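PDB 5TTX: hydrogenase 2 maturation peptidase from Thaumarchaeota archaeon SCGC AB-539-E09, which probably cleaves a C-terminal extension from the large subunit of a nickel-iron hydrogenase during maturation of that enzyme. Local coordinates for residues L11-L19 and G26-S34. Numbering follows the deposited sequence.
Sequences LVAGVGNRL and GPRVVDLLS
Arg18 lays one face of its guanidinium group against Pro27 CB, which sits 3.5 Å from Arg18 CZ and is offset toward the rim. A chain extended from CG to NE carries the group past the proline to Asp31, one helical turn further on. There the grip is end-on: Arg18 NH1 donates to Asp31 OD2 at 2.9 Å and Arg18 NH2 to Asp31 OD1 at 2.8 Å. Both oxygens are met on their syn sides and lie close to the guanidinium plane, but the nitrogens are tilted out of the carboxylate plane, the two planes being 16° apart. Arg18 NH2 also forms a salt bridge with Asp46 of strand 42-48. With an alanine here, Asp31 and Asp46 would probably lose the positive partner they share, and Pro27 CB its cover.

Strand 10-15 and helix 25-34 open a beta-alpha-beta unit completed by strand 42-48, part of the alpha/beta fold of this hydrogenase maturation protease family. Residues 26-34 run back across strand residues 11-15, their directions 140° apart, and two glycines bring the backbones together: the CA atoms of Gly14 and Gly26 are 3.9 Å apart. A CB on Gly14 would clash with Gly26 O and with Val30 CG2, which rests 3.5 Å from Gly14 N. Beside them a water links the backbones, within hydrogen-bonding distance of Val15 O and accepting from Gly26 N. Farther along the helix, Leu33 crosses Val12 at about a right angle. Val12 CG1, anti to its own backbone nitrogen (chi1 -176°), meets Leu33 CD1 at 3.7 Å, while Leu67 of strand 63-69 also packs against Val12.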
loop_
_atom_site.group_PDB
_atom_site.type_symbol
_atom_site.label_atom_id
_atom_site.label_comp_id
_atom_site.label_asym_id
_atom_site.label_seq_id
_atom_site.Cartn_x
_atom_site.Cartn_y
_atom_site.Cartn_z
ATOM N N LEU A 11 27.696 16.409 -22.538
ATOM C CA LEU A 11 27.208 17.768 -22.699
ATOM C C LEU A 11 28.104 18.687 -21.895
ATOM O O LEU A 11 28.264 18.491 -20.686
ATOM C CB LEU A 11 25.758 17.914 -22.227
ATOM C CG LEU A 11 25.302 19.389 -22.092
ATOM C CD1 LEU A 11 25.339 20.077 -23.438
ATOM C CD2 LEU A 11 23.892 19.537 -21.464
ATOM N N VAL A 12 28.695 19.678 -22.554
ATOM C CA VAL A 12 29.335 20.790 -21.856
ATOM C C VAL A 12 28.495 22.033 -22.111
ATOM O O VAL A 12 28.378 22.485 -23.264
ATOM C CB VAL A 12 30.787 20.995 -22.310
ATOM C CG1 VAL A 12 31.466 22.096 -21.495
ATOM C CG2 VAL A 12 31.573 19.685 -22.245
ATOM N N ALA A 13 27.923 22.591 -21.037
ATOM C CA ALA A 13 26.903 23.631 -21.127
ATOM C C ALA A 13 27.423 24.928 -20.539
ATOM O O ALA A 13 27.758 24.984 -19.352
ATOM C CB ALA A 13 25.617 23.211 -20.404
ATOM N N GLY A 14 27.485 25.972 -21.365
ATOM C CA GLY A 14 27.799 27.302 -20.882
ATOM C C GLY A 14 26.530 28.072 -20.570
ATOM O O GLY A 14 25.643 28.199 -21.418
ATOM N N VAL A 15 26.440 28.576 -19.348
ATOM C CA VAL A 15 25.229 29.221 -18.863
ATOM C C VAL A 15 25.564 30.651 -18.465
ATOM O O VAL A 15 26.501 30.875 -17.688
ATOM C CB VAL A 15 24.622 28.467 -17.665
ATOM C CG1 VAL A 15 23.376 29.149 -17.200
ATOM C CG2 VAL A 15 24.329 27.029 -18.025
ATOM N N GLY A 16 24.787 31.598 -18.968
ATOM C CA GLY A 16 24.884 32.983 -18.542
ATOM C C GLY A 16 24.518 33.915 -19.681
ATOM O O GLY A 16 24.213 33.495 -20.792
ATOM N N ASN A 17 24.576 35.204 -19.384
ATOM C CA ASN A 17 24.163 36.259 -20.308
ATOM C C ASN A 17 25.399 36.965 -20.872
ATOM O O ASN A 17 26.065 37.718 -20.151
ATOM C CB ASN A 17 23.270 37.251 -19.582
ATOM C CG ASN A 17 22.585 38.238 -20.524
ATOM O OD1 ASN A 17 23.016 38.466 -21.659
ATOM N ND2 ASN A 17 21.508 38.834 -20.040
ATOM N N ARG A 18 25.673 36.751 -22.170
ATOM C CA ARG A 18 26.804 37.382 -22.866
ATOM C C ARG A 18 26.792 38.901 -22.806
ATOM O O ARG A 18 27.841 39.515 -23.011
ATOM C CB ARG A 18 26.823 37.002 -24.345
ATOM C CG ARG A 18 27.388 35.643 -24.633
ATOM C CD ARG A 18 27.234 35.315 -26.081
ATOM N NE ARG A 18 27.453 33.882 -26.347
ATOM C CZ ARG A 18 28.645 33.360 -26.632
ATOM N NH1 ARG A 18 29.725 34.139 -26.676
ATOM N NH2 ARG A 18 28.767 32.066 -26.901
ATOM N N LEU A 19 25.631 39.520 -22.591
ATOM C CA LEU A 19 25.511 40.969 -22.548
ATOM C C LEU A 19 25.798 41.544 -21.168
ATOM O O LEU A 19 25.728 42.771 -20.987
ATOM C CB LEU A 19 24.105 41.384 -22.966
ATOM C CG LEU A 19 23.584 40.713 -24.225
ATOM C CD1 LEU A 19 22.180 41.211 -24.495
ATOM C CD2 LEU A 19 24.498 41.050 -25.398
ATOM N N GLY A 26 30.574 31.326 -19.081
ATOM C CA GLY A 26 30.206 30.000 -19.551
ATOM C C GLY A 26 30.108 29.892 -21.067
ATOM O O GLY A 26 30.743 29.036 -21.688
ATOM N N PRO A 27 29.279 30.743 -21.686
ATOM C CA PRO A 27 29.196 30.741 -23.159
ATOM C C PRO A 27 30.521 30.998 -23.833
ATOM O O PRO A 27 30.762 30.473 -24.933
ATOM C CB PRO A 27 28.195 31.867 -23.455
ATOM C CG PRO A 27 27.281 31.907 -22.211
ATOM C CD PRO A 27 28.205 31.543 -21.052
ATOM N N ARG A 28 31.394 31.801 -23.215
ATOM C CA ARG A 28 32.688 32.070 -23.829
ATOM C C ARG A 28 33.620 30.854 -23.735
ATOM O O ARG A 28 34.464 30.663 -24.614
ATOM C CB ARG A 28 33.313 33.315 -23.199
ATOM C CG ARG A 28 32.663 34.656 -23.650
ATOM C CD ARG A 28 33.072 35.064 -25.085
ATOM N NE ARG A 28 34.513 35.212 -25.154
ATOM C CZ ARG A 28 35.154 36.362 -24.959
ATOM N NH1 ARG A 28 34.473 37.487 -24.708
ATOM N NH2 ARG A 28 36.477 36.384 -25.009
ATOM N N VAL A 29 33.478 30.017 -22.700
ATOM C CA VAL A 29 34.213 28.755 -22.677
ATOM C C VAL A 29 33.717 27.846 -23.792
ATOM O O VAL A 29 34.510 27.197 -24.484
ATOM C CB VAL A 29 34.093 28.058 -21.306
ATOM C CG1 VAL A 29 34.681 26.619 -21.403
ATOM C CG2 VAL A 29 34.805 28.864 -20.198
ATOM N N VAL A 30 32.403 27.795 -23.999
ATOM C CA VAL A 30 31.876 27.009 -25.112
ATOM C C VAL A 30 32.481 27.474 -26.432
ATOM O O VAL A 30 32.833 26.648 -27.283
ATOM C CB VAL A 30 30.339 27.073 -25.128
ATOM C CG1 VAL A 30 29.774 26.432 -26.408
ATOM C CG2 VAL A 30 29.808 26.367 -23.891
ATOM N N ASP A 31 32.628 28.800 -26.620
ATOM C CA ASP A 31 33.278 29.308 -27.827
ATOM C C ASP A 31 34.675 28.726 -27.984
ATOM O O ASP A 31 35.057 28.308 -29.082
ATOM C CB ASP A 31 33.379 30.835 -27.805
ATOM C CG ASP A 31 32.037 31.523 -27.883
ATOM O OD1 ASP A 31 31.004 30.832 -28.045
ATOM O OD2 ASP A 31 32.028 32.769 -27.787
ATOM N N LEU A 32 35.458 28.695 -26.902
ATOM C CA LEU A 32 36.791 28.106 -26.990
ATOM C C LEU A 32 36.715 26.637 -27.376
ATOM O O LEU A 32 37.426 26.189 -28.283
ATOM C CB LEU A 32 37.541 28.279 -25.673
ATOM C CG LEU A 32 37.962 29.710 -25.343
ATOM C CD1 LEU A 32 38.623 29.737 -23.965
ATOM C CD2 LEU A 32 38.930 30.281 -26.438
ATOM N N LEU A 33 35.840 25.876 -26.713
ATOM C CA LEU A 33 35.719 24.441 -26.988
ATOM C C LEU A 33 35.249 24.181 -28.416
ATOM O O LEU A 33 35.812 23.339 -29.121
ATOM C CB LEU A 33 34.769 23.799 -25.980
ATOM C CG LEU A 33 35.318 23.779 -24.557
ATOM C CD1 LEU A 33 34.242 23.361 -23.579
ATOM C CD2 LEU A 33 36.514 22.826 -24.476
ATOM N N SER A 34 34.225 24.914 -28.868
ATOM C CA SER A 34 33.745 24.774 -30.241
ATOM C C SER A 34 34.818 25.044 -31.279
ATOM O O SER A 34 34.676 24.595 -32.418
ATOM C CB SER A 34 32.570 25.714 -30.509
ATOM O OG SER A 34 31.420 25.297 -29.776
HETATM O O HOH W 1 28.833 32.355 -17.172
#